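Local atomic coordinates of MGS-M4 (Unidentified, PDB entry 4Q3M), a protein that probably catalyses the nicotinamide-cofactor-dependent reduction of aldehydes or ketones, as aldo-keto reductases do, although its own substrate is unknown. Residues 169-174 with 179-184; 140-145 with 268-273; 116-121 with 144-149. All coordinates share one frame; numbering follows the deposited sequence.

Interaction 1: 169-174 with 179-184; sequences FLHDYC and IQLEAY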
loop_
_atom_site.group_PDB
_atom_site.type_symbol
_atom_site.label_atom_id
_atom_site.label_comp_id
_atom_site.label_asym_id
_atom_site.label_seq_id
_atom_site.Cartn_x
_atom_site.Cartn_y
_atom_site.Cartn_z
ATOM N N PHE A 169 -0.016 -2.832 12.061
ATOM C CA PHE A 169 -0.886 -1.675 12.232
ATOM C C PHE A 169 -2.323 -2.022 11.861
ATOM O O PHE A 169 -3.252 -1.775 12.632
ATOM C CB PHE A 169 -0.388 -0.500 11.386
ATOM C CG PHE A 169 -1.145 0.778 11.614
ATOM C CD1 PHE A 169 -0.742 1.670 12.593
ATOM C CD2 PHE A 169 -2.256 1.091 10.846
ATOM C CE1 PHE A 169 -1.434 2.847 12.806
ATOM C CE2 PHE A 169 -2.953 2.265 11.056
ATOM C CZ PHE A 169 -2.541 3.146 12.036
ATOM N N LEU A 170 -2.495 -2.593 10.674
ATOM C CA LEU A 170 -3.809 -2.999 10.190
ATOM C C LEU A 170 -4.412 -4.072 11.089
ATOM O O LEU A 170 -5.614 -4.064 11.363
ATOM C CB LEU A 170 -3.713 -3.507 8.750
ATOM C CG LEU A 170 -5.003 -4.009 8.100
ATOM C CD1 LEU A 170 -6.040 -2.897 8.031
ATOM C CD2 LEU A 170 -4.721 -4.572 6.715
ATOM N N HIS A 171 -3.566 -4.989 11.547
ATOM C CA HIS A 171 -3.989 -6.062 12.439
ATOM C C HIS A 171 -4.541 -5.501 13.745
ATOM O O HIS A 171 -5.605 -5.914 14.208
ATOM C CB HIS A 171 -2.823 -7.009 12.728
ATOM C CG HIS A 171 -3.214 -8.234 13.494
ATOM N ND1 HIS A 171 -2.309 -8.973 14.227
ATOM C CD2 HIS A 171 -4.408 -8.856 13.635
ATOM C CE1 HIS A 171 -2.930 -9.994 14.790
ATOM N NE2 HIS A 171 -4.204 -9.946 14.447
ATOM N N ASP A 172 -3.810 -4.558 14.332
ATOM C CA ASP A 172 -4.232 -3.928 15.577
ATOM C C ASP A 172 -5.551 -3.187 15.402
ATOM O O ASP A 172 -6.422 -3.254 16.267
ATOM C CB ASP A 172 -3.155 -2.970 16.090
ATOM C CG ASP A 172 -1.989 -3.695 16.734
ATOM O OD1 ASP A 172 -2.151 -4.879 17.097
ATOM O OD2 ASP A 172 -0.913 -3.078 16.884
ATOM N N TYR A 173 -5.695 -2.483 14.282
ATOM C CA TYR A 173 -6.931 -1.763 13.998
ATOM C C TYR A 173 -8.117 -2.717 13.937
ATOM O O TYR A 173 -9.157 -2.466 14.546
ATOM C CB TYR A 173 -6.830 -0.980 12.686
ATOM C CG TYR A 173 -8.151 -0.367 12.276
ATOM C CD1 TYR A 173 -8.571 0.845 12.808
ATOM C CD2 TYR A 173 -8.988 -1.009 11.371
ATOM C CE1 TYR A 173 -9.783 1.402 12.445
ATOM C CE2 TYR A 173 -10.199 -0.462 11.006
ATOM C CZ TYR A 173 -10.592 0.744 11.543
ATOM O OH TYR A 173 -11.800 1.286 11.177
ATOM N N CYS A 174 -7.956 -3.805 13.188
ATOM C CA CYS A 174 -9.013 -4.797 13.039
ATOM C C CYS A 174 -9.408 -5.397 14.385
ATOM O O CYS A 174 -10.595 -5.534 14.686
ATOM C CB CYS A 174 -8.578 -5.903 12.075
ATOM S SG CYS A 174 -8.409 -5.374 10.353
ATOM N N ILE A 179 -12.626 -7.162 14.032
ATOM C CA ILE A 179 -12.555 -7.719 12.689
ATOM C C ILE A 179 -11.466 -8.782 12.622
ATOM O O ILE A 179 -10.310 -8.516 12.948
ATOM C CB ILE A 179 -12.274 -6.630 11.637
ATOM C CG1 ILE A 179 -13.352 -5.545 11.690
ATOM C CG2 ILE A 179 -12.189 -7.240 10.246
ATOM C CD1 ILE A 179 -13.112 -4.396 10.734
ATOM N N GLN A 180 -11.838 -9.989 12.210
ATOM C CA GLN A 180 -10.870 -11.070 12.090
ATOM C C GLN A 180 -10.023 -10.896 10.839
ATOM O O GLN A 180 -10.518 -11.035 9.720
ATOM C CB GLN A 180 -11.567 -12.430 12.064
ATOM C CG GLN A 180 -10.622 -13.597 11.814
ATOM C CD GLN A 180 -9.610 -13.779 12.930
ATOM O OE1 GLN A 180 -9.949 -13.694 14.110
ATOM N NE2 GLN A 180 -8.359 -14.027 12.561
ATOM N N LEU A 181 -8.745 -10.589 11.029
ATOM C CA LEU A 181 -7.835 -10.455 9.903
ATOM C C LEU A 181 -7.497 -11.827 9.337
ATOM O O LEU A 181 -7.156 -12.751 10.077
ATOM C CB LEU A 181 -6.559 -9.719 10.317
ATOM C CG LEU A 181 -5.658 -9.267 9.165
ATOM C CD1 LEU A 181 -5.245 -7.817 9.345
ATOM C CD2 LEU A 181 -4.435 -10.162 9.057
ATOM N N GLU A 182 -7.608 -11.954 8.020
ATOM C CA GLU A 182 -7.289 -13.200 7.340
ATOM C C GLU A 182 -6.132 -12.970 6.377
ATOM O O GLU A 182 -6.111 -11.982 5.643
ATOM C CB GLU A 182 -8.513 -13.741 6.601
ATOM C CG GLU A 182 -8.330 -15.133 6.023
ATOM C CD GLU A 182 -9.577 -15.641 5.326
ATOM O OE1 GLU A 182 -10.429 -14.809 4.948
ATOM O OE2 GLU A 182 -9.708 -16.872 5.157
ATOM N N ALA A 183 -5.167 -13.881 6.383
ATOM C CA ALA A 183 -3.966 -13.713 5.580
ATOM C C ALA A 183 -3.988 -14.571 4.324
ATOM O O ALA A 183 -4.019 -15.799 4.407
ATOM C CB ALA A 183 -2.732 -14.037 6.409
ATOM N N TYR A 184 -3.979 -13.927 3.159
ATOM C CA TYR A 184 -3.742 -14.653 1.920
ATOM C C TYR A 184 -2.308 -14.382 1.483
ATOM O O TYR A 184 -1.659 -13.471 2.001
ATOM C CB TYR A 184 -4.757 -14.276 0.827
ATOM C CG TYR A 184 -4.539 -12.952 0.114
ATOM C CD1 TYR A 184 -3.619 -12.836 -0.924
ATOM C CD2 TYR A 184 -5.293 -11.833 0.445
ATOM C CE1 TYR A 184 -3.431 -11.638 -1.585
ATOM C CE2 TYR A 184 -5.115 -10.630 -0.216
ATOM C CZ TYR A 184 -4.182 -10.538 -1.228
ATOM O OH TYR A 184 -4.001 -9.342 -1.888
#
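The imidazole of His171 is the flat group of this contact, and Leu181 meets it obliquely, with CB 4.0 Å from CD2 of His171. On another side of the ring, ND1 makes a weak hydrogen bond to Arg223. CB of Leu181 points toward the helix, and CG anti to the backbone N (chi1 -168°) directs the branch along it to Leu170 and Cys174. Its CD1 lies among three helix residues, 3.8 Å from CA of His171, 4.0 Å from CG of Leu170 and 4.1 Å from SG of Cys174. The side chains of Leu170 and Leu181 cross at about a right angle. Nearer the turn, CB of Cys174 rests against CB of Ile179 at 3.8 Å, and Ile179 N donates to Cys174 O at 2.7 Å. The N-H points almost straight at the oxygen (172°) but approaches from above the carbonyl plane. Helix 168-176 and strand 180-184 are the second and third elements of a beta-alpha-beta unit that begins with strand 156-160, a repeating step of the TIM barrel. Helix segment and strand run roughly antiparallel, their axes 146° apart. The chemistry implies an apolar seam between helix and barrel wall: the one hydrogen bond across the segments joins the helix's last turn to the residue before the strand, and the rest is buried packing of Leu170, Cys174, Ile179 and Leu181 beside the His171 ring.

Interaction 2: 140-145 with 268-273; sequences VHHLMY and EFDNVD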
loop_
_atom_site.group_PDB
_atom_site.type_symbol
_atom_site.label_atom_id
_atom_site.label_comp_id
_atom_site.label_asym_id
_atom_site.label_seq_id
_atom_site.Cartn_x
_atom_site.Cartn_y
_atom_site.Cartn_z
ATOM N N VAL A 140 -7.360 0.684 6.193
ATOM C CA VAL A 140 -7.963 1.231 7.406
ATOM C C VAL A 140 -9.128 2.179 7.121
ATOM O O VAL A 140 -10.211 2.016 7.682
ATOM C CB VAL A 140 -6.916 1.969 8.265
ATOM C CG1 VAL A 140 -7.594 2.745 9.386
ATOM C CG2 VAL A 140 -5.903 0.981 8.829
ATOM N N HIS A 141 -8.915 3.160 6.247
ATOM C CA HIS A 141 -9.953 4.151 5.973
ATOM C C HIS A 141 -11.146 3.538 5.243
ATOM O O HIS A 141 -12.260 4.060 5.318
ATOM C CB HIS A 141 -9.388 5.332 5.175
ATOM C CG HIS A 141 -8.719 4.944 3.893
ATOM N ND1 HIS A 141 -7.464 4.377 3.850
ATOM C CD2 HIS A 141 -9.123 5.063 2.607
ATOM C CE1 HIS A 141 -7.128 4.152 2.591
ATOM N NE2 HIS A 141 -8.118 4.560 1.817
ATOM N N HIS A 142 -10.916 2.430 4.548
ATOM C CA HIS A 142 -12.007 1.686 3.931
ATOM C C HIS A 142 -12.851 1.015 5.008
ATOM O O HIS A 142 -14.080 0.995 4.931
ATOM C CB HIS A 142 -11.474 0.642 2.950
ATOM C CG HIS A 142 -10.605 1.212 1.874
ATOM N ND1 HIS A 142 -9.553 0.516 1.319
ATOM C CD2 HIS A 142 -10.633 2.413 1.248
ATOM C CE1 HIS A 142 -8.968 1.263 0.400
ATOM N NE2 HIS A 142 -9.603 2.419 0.338
ATOM N N LEU A 143 -12.177 0.469 6.014
ATOM C CA LEU A 143 -12.855 -0.195 7.120
ATOM C C LEU A 143 -13.615 0.807 7.984
ATOM O O LEU A 143 -14.720 0.521 8.442
ATOM C CB LEU A 143 -11.851 -0.972 7.973
ATOM C CG LEU A 143 -11.139 -2.137 7.280
ATOM C CD1 LEU A 143 -10.106 -2.769 8.204
ATOM C CD2 LEU A 143 -12.145 -3.173 6.808
ATOM N N MET A 144 -13.021 1.980 8.196
ATOM C CA MET A 144 -13.654 3.034 8.986
ATOM C C MET A 144 -15.007 3.424 8.403
ATOM O O MET A 144 -15.951 3.716 9.138
ATOM C CB MET A 144 -12.752 4.270 9.075
ATOM C CG MET A 144 -11.442 4.039 9.812
ATOM S SD MET A 144 -10.625 5.557 10.347
ATOM C CE MET A 144 -10.277 6.339 8.778
ATOM N N TYR A 145 -15.095 3.420 7.077
ATOM C CA TYR A 145 -16.333 3.765 6.390
ATOM C C TYR A 145 -17.406 2.706 6.622
ATOM O O TYR A 145 -18.573 3.032 6.837
ATOM C CB TYR A 145 -16.081 3.944 4.892
ATOM C CG TYR A 145 -17.293 4.413 4.119
ATOM C CD1 TYR A 145 -17.633 5.760 4.076
ATOM C CD2 TYR A 145 -18.094 3.512 3.431
ATOM C CE1 TYR A 145 -18.740 6.194 3.371
ATOM C CE2 TYR A 145 -19.202 3.937 2.723
ATOM C CZ TYR A 145 -19.520 5.278 2.696
ATOM O OH TYR A 145 -20.623 5.705 1.991
ATOM N N GLU A 268 -1.812 -2.100 -4.716
ATOM C CA GLU A 268 -2.051 -1.143 -3.643
ATOM C C GLU A 268 -3.552 -0.927 -3.465
ATOM O O GLU A 268 -4.298 -0.889 -4.444
ATOM C CB GLU A 268 -1.336 0.180 -3.936
ATOM C CG GLU A 268 -1.021 1.019 -2.705
ATOM C CD GLU A 268 -2.223 1.786 -2.187
ATOM O OE1 GLU A 268 -3.047 2.229 -3.015
ATOM O OE2 GLU A 268 -2.343 1.942 -0.954
ATOM N N PHE A 269 -3.978 -0.790 -2.212
ATOM C CA PHE A 269 -5.394 -0.755 -1.845
ATOM C C PHE A 269 -6.240 0.225 -2.659
ATOM O O PHE A 269 -7.397 -0.061 -2.973
ATOM C CB PHE A 269 -5.539 -0.415 -0.358
ATOM C CG PHE A 269 -4.841 -1.378 0.562
ATOM C CD1 PHE A 269 -5.494 -2.506 1.032
ATOM C CD2 PHE A 269 -3.538 -1.144 0.971
ATOM C CE1 PHE A 269 -4.857 -3.389 1.884
ATOM C CE2 PHE A 269 -2.894 -2.024 1.822
ATOM C CZ PHE A 269 -3.555 -3.147 2.280
ATOM N N ASP A 270 -5.666 1.374 -2.999
ATOM C CA ASP A 270 -6.430 2.441 -3.640
ATOM C C ASP A 270 -6.045 2.683 -5.098
ATOM O O ASP A 270 -6.279 3.768 -5.631
ATOM C CB ASP A 270 -6.272 3.742 -2.851
ATOM C CG ASP A 270 -7.127 3.771 -1.600
ATOM O OD1 ASP A 270 -8.338 3.479 -1.702
ATOM O OD2 ASP A 270 -6.590 4.085 -0.517
ATOM N N ASN A 271 -5.465 1.677 -5.744
ATOM C CA ASN A 271 -5.071 1.807 -7.142
ATOM C C ASN A 271 -5.557 0.643 -7.999
ATOM O O ASN A 271 -4.834 0.157 -8.870
ATOM C CB ASN A 271 -3.551 1.936 -7.256
ATOM C CG ASN A 271 -3.042 3.276 -6.765
ATOM O OD1 ASN A 271 -2.827 4.196 -7.553
ATOM N ND2 ASN A 271 -2.850 3.395 -5.455
ATOM N N VAL A 272 -6.788 0.207 -7.753
ATOM C CA VAL A 272 -7.364 -0.917 -8.479
ATOM C C VAL A 272 -8.287 -0.450 -9.601
ATOM O O VAL A 272 -9.374 0.071 -9.348
ATOM C CB VAL A 272 -8.152 -1.846 -7.539
ATOM C CG1 VAL A 272 -8.730 -3.020 -8.313
ATOM C CG2 VAL A 272 -7.259 -2.332 -6.408
ATOM N N ASP A 273 -7.848 -0.641 -10.842
ATOM C CA ASP A 273 -8.642 -0.251 -12.001
ATOM C C ASP A 273 -9.438 -1.433 -12.548
ATOM O O ASP A 273 -10.457 -1.249 -13.213
ATOM C CB ASP A 273 -7.746 0.330 -13.097
ATOM C CG ASP A 273 -7.083 1.629 -12.680
ATOM O OD1 ASP A 273 -7.658 2.349 -11.836
ATOM O OD2 ASP A 273 -5.987 1.933 -13.197
#
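His142 and Phe269 have the nearest CA atoms across the contact, 9.1 Å apart, so side chains bridge the two segments. One segment is the start of helix 140-149; the other contains a type I beta turn from Glu268 to Asn271. From this turn Asp270 points its carboxylate at two successive histidines. NE2 of His142 donates to OD1 of Asp270 at 2.6 Å in a bent bond, on the syn side but 25° out of the carboxylate plane; the oxygen lies in the ring plane, and ring and carboxylate stand nearly perpendicular (84°). NE2 of His141 makes a weak, bent bond to OD2 of Asp270 at 2.8 Å. With its CG between the backbone N and the carbonyl carbon (chi1 56°), His141 swings beside its neighbour, its CE1 3.7 Å above the plane of the His142 ring and offset toward the rim. Glu268 steadies the turn: its OE1 accepts from Asp270 N and Asn271 ND2 on opposite faces of the carboxylate. An alanine at Asp270 removes the acceptor of both NE2 atoms and is likely to leave the loop without its polar tie to the helix. In the native chain these bonds join the C-terminal loop to the helix after strand 133-136. The loop lies at the subunit interface, where Asp273 forms a salt bridge to Arg257 of the second subunit; Phe108 stacks on His142, and Tyr111 of helix 111-126 touches both histidines.

Interaction 3: 116-121 with 144-149; sequences STYRAF and MYLMEN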
loop_
_atom_site.group_PDB
_atom_site.type_symbol
_atom_site.label_atom_id
_atom_site.label_comp_id
_atom_site.label_asym_id
_atom_site.label_seq_id
_atom_site.Cartn_x
_atom_site.Cartn_y
_atom_site.Cartn_z
ATOM N N SER A 116 -22.983 -0.063 -1.055
ATOM C CA SER A 116 -24.084 -0.605 -1.849
ATOM C C SER A 116 -23.969 -2.117 -1.968
ATOM O O SER A 116 -24.964 -2.838 -1.908
ATOM C CB SER A 116 -24.111 0.027 -3.242
ATOM O OG SER A 116 -25.208 -0.455 -3.997
ATOM N N THR A 117 -22.740 -2.583 -2.145
ATOM C CA THR A 117 -22.448 -4.007 -2.175
ATOM C C THR A 117 -22.696 -4.670 -0.829
ATOM O O THR A 117 -23.263 -5.761 -0.752
ATOM C CB THR A 117 -20.993 -4.258 -2.584
ATOM O OG1 THR A 117 -20.768 -3.753 -3.907
ATOM C CG2 THR A 117 -20.673 -5.722 -2.505
ATOM N N TYR A 118 -22.261 -4.001 0.231
ATOM C CA TYR A 118 -22.358 -4.554 1.571
ATOM C C TYR A 118 -23.806 -4.608 2.049
ATOM O O TYR A 118 -24.181 -5.501 2.808
ATOM C CB TYR A 118 -21.507 -3.740 2.541
ATOM C CG TYR A 118 -21.181 -4.471 3.817
ATOM C CD1 TYR A 118 -20.129 -5.376 3.871
ATOM C CD2 TYR A 118 -21.926 -4.260 4.967
ATOM C CE1 TYR A 118 -19.827 -6.049 5.038
ATOM C CE2 TYR A 118 -21.632 -4.927 6.138
ATOM C CZ TYR A 118 -20.583 -5.820 6.168
ATOM O OH TYR A 118 -20.287 -6.488 7.332
ATOM N N ARG A 119 -24.613 -3.649 1.605
ATOM C CA ARG A 119 -26.041 -3.654 1.905
ATOM C C ARG A 119 -26.682 -4.924 1.364
ATOM O O ARG A 119 -27.594 -5.483 1.974
ATOM C CB ARG A 119 -26.730 -2.422 1.317
ATOM C CG ARG A 119 -26.514 -1.141 2.108
ATOM C CD ARG A 119 -27.282 -1.160 3.419
ATOM N NE ARG A 119 -27.128 0.089 4.159
ATOM C CZ ARG A 119 -26.233 0.283 5.121
ATOM N NH1 ARG A 119 -25.406 -0.695 5.468
ATOM N NH2 ARG A 119 -26.163 1.455 5.738
ATOM N N ALA A 120 -26.194 -5.376 0.213
ATOM C CA ALA A 120 -26.653 -6.627 -0.372
ATOM C C ALA A 120 -26.157 -7.810 0.452
ATOM O O ALA A 120 -26.877 -8.794 0.627
ATOM C CB ALA A 120 -26.189 -6.744 -1.812
ATOM N N PHE A 121 -24.929 -7.710 0.954
ATOM C CA PHE A 121 -24.384 -8.723 1.854
ATOM C C PHE A 121 -25.259 -8.832 3.098
ATOM O O PHE A 121 -25.555 -9.928 3.571
ATOM C CB PHE A 121 -22.945 -8.395 2.270
ATOM C CG PHE A 121 -21.908 -8.713 1.226
ATOM C CD1 PHE A 121 -22.228 -8.748 -0.120
ATOM C CD2 PHE A 121 -20.602 -8.985 1.603
ATOM C CE1 PHE A 121 -21.264 -9.038 -1.067
ATOM C CE2 PHE A 121 -19.637 -9.280 0.660
ATOM C CZ PHE A 121 -19.969 -9.305 -0.676
ATOM N N MET A 144 -13.021 1.980 8.196
ATOM C CA MET A 144 -13.654 3.034 8.986
ATOM C C MET A 144 -15.007 3.424 8.403
ATOM O O MET A 144 -15.951 3.716 9.138
ATOM C CB MET A 144 -12.752 4.270 9.075
ATOM C CG MET A 144 -11.442 4.039 9.812
ATOM S SD MET A 144 -10.625 5.557 10.347
ATOM C CE MET A 144 -10.277 6.339 8.778
ATOM N N TYR A 145 -15.095 3.420 7.077
ATOM C CA TYR A 145 -16.333 3.765 6.390
ATOM C C TYR A 145 -17.406 2.706 6.622
ATOM O O TYR A 145 -18.573 3.032 6.837
ATOM C CB TYR A 145 -16.081 3.944 4.892
ATOM C CG TYR A 145 -17.293 4.413 4.119
ATOM C CD1 TYR A 145 -17.633 5.760 4.076
ATOM C CD2 TYR A 145 -18.094 3.512 3.431
ATOM C CE1 TYR A 145 -18.740 6.194 3.371
ATOM C CE2 TYR A 145 -19.202 3.937 2.723
ATOM C CZ TYR A 145 -19.520 5.278 2.696
ATOM O OH TYR A 145 -20.623 5.705 1.991
ATOM N N LEU A 146 -17.028 1.462 6.495
ATOM C CA LEU A 146 -17.903 0.367 6.781
ATOM C C LEU A 146 -18.331 0.254 8.268
ATOM O O LEU A 146 -19.470 -0.004 8.548
ATOM C CB LEU A 146 -17.249 -0.904 6.267
ATOM C CG LEU A 146 -17.932 -1.703 5.179
ATOM C CD1 LEU A 146 -18.488 -0.822 4.090
ATOM C CD2 LEU A 146 -16.962 -2.670 4.585
ATOM N N MET A 147 -17.404 0.467 9.199
ATOM C CA MET A 147 -17.694 0.501 10.629
ATOM C C MET A 147 -18.733 1.568 10.950
ATOM O O MET A 147 -19.604 1.372 11.797
ATOM C CB MET A 147 -16.418 0.759 11.436
ATOM C CG MET A 147 -15.402 -0.368 11.385
ATOM S SD MET A 147 -16.066 -1.931 11.987
ATOM C CE MET A 147 -16.495 -1.489 13.668
ATOM N N GLU A 148 -18.641 2.694 10.252
ATOM C CA GLU A 148 -19.551 3.808 10.468
ATOM C C GLU A 148 -20.934 3.562 9.867
ATOM O O GLU A 148 -21.950 3.880 10.484
ATOM C CB GLU A 148 -18.957 5.093 9.884
ATOM C CG GLU A 148 -19.839 6.321 10.047
ATOM C CD GLU A 148 -19.944 6.782 11.488
ATOM O OE1 GLU A 148 -19.051 6.440 12.292
ATOM O OE2 GLU A 148 -20.922 7.487 11.818
ATOM N N ASN A 149 -20.974 2.985 8.670
ATOM C CA ASN A 149 -22.214 2.935 7.901
ATOM C C ASN A 149 -22.923 1.580 7.856
ATOM O O ASN A 149 -24.110 1.517 7.537
ATOM C CB ASN A 149 -21.945 3.404 6.470
ATOM C CG ASN A 149 -21.595 4.877 6.399
ATOM O OD1 ASN A 149 -22.453 5.739 6.592
ATOM N ND2 ASN A 149 -20.331 5.173 6.123
#
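The backbone O of Asn149 is gripped by the guanidinium of Arg119. NH2 of Arg119 gives it a nearly straight bond (2.7 Å, 166°), and NH1 of Arg119 adds a weak one at 3.3 Å. The oxygen lies at the edge of the guanidinium, in its plane. A bend at chi2 (-72°) turns the arginine chain across to the neighbouring helix, and NH1 has a second partner, a salt bridge to Glu122 on its own helix. Because Asn149 is the last residue of helix 140-149, the positive group probably interacts favourably with the negative end of the helix dipole. The two helices, 111-126 and 140-149, are consecutive outer helices of the TIM barrel, separated along the chain by strand 133-136. Nearer the barrel strand, CG of Leu146 lies over one face of the Tyr118 ring, with CD2 of Leu146 4.2 Å from CD1 of Tyr118. Tyr118 and Leu146 both continue onto that strand, touching Ile133 and Val135, while the hydroxyl of Tyr118 is hydrogen-bonded to Ile152 O. The side chain of Asn149 folds back along its own helix. Its ND2 donates to Tyr145 O at 2.9 Å, an oxygen that also accepts from Asn149 N at 3.0 Å. The same ND2 sits 3.3 Å above the centre of the Tyr145 ring, and Tyr145 in turn meets the ring of Tyr111.

From the N terminus, helix 111-126 comes first, and interaction 3 closes a short loop through strand 133-136 onto the end of helix 140-149. Interaction 2 opens on that same helix, its segment overlapping that of interaction 3 at Met144 and Tyr145, and closes only when the C-terminal loop returns at 268-273. Within that long span lies interaction 1, a local closure between helix 168-176 and strand 180-184; it follows interaction 3 in series. Helix 140-149 is the common hub: Tyr173 and Cys174 pack against Leu143, and CD1 of Ile179 lies 4.0 Å from SD of Met147. Together the contacts join three successive outer helices, one barrel strand and the C-terminal loop.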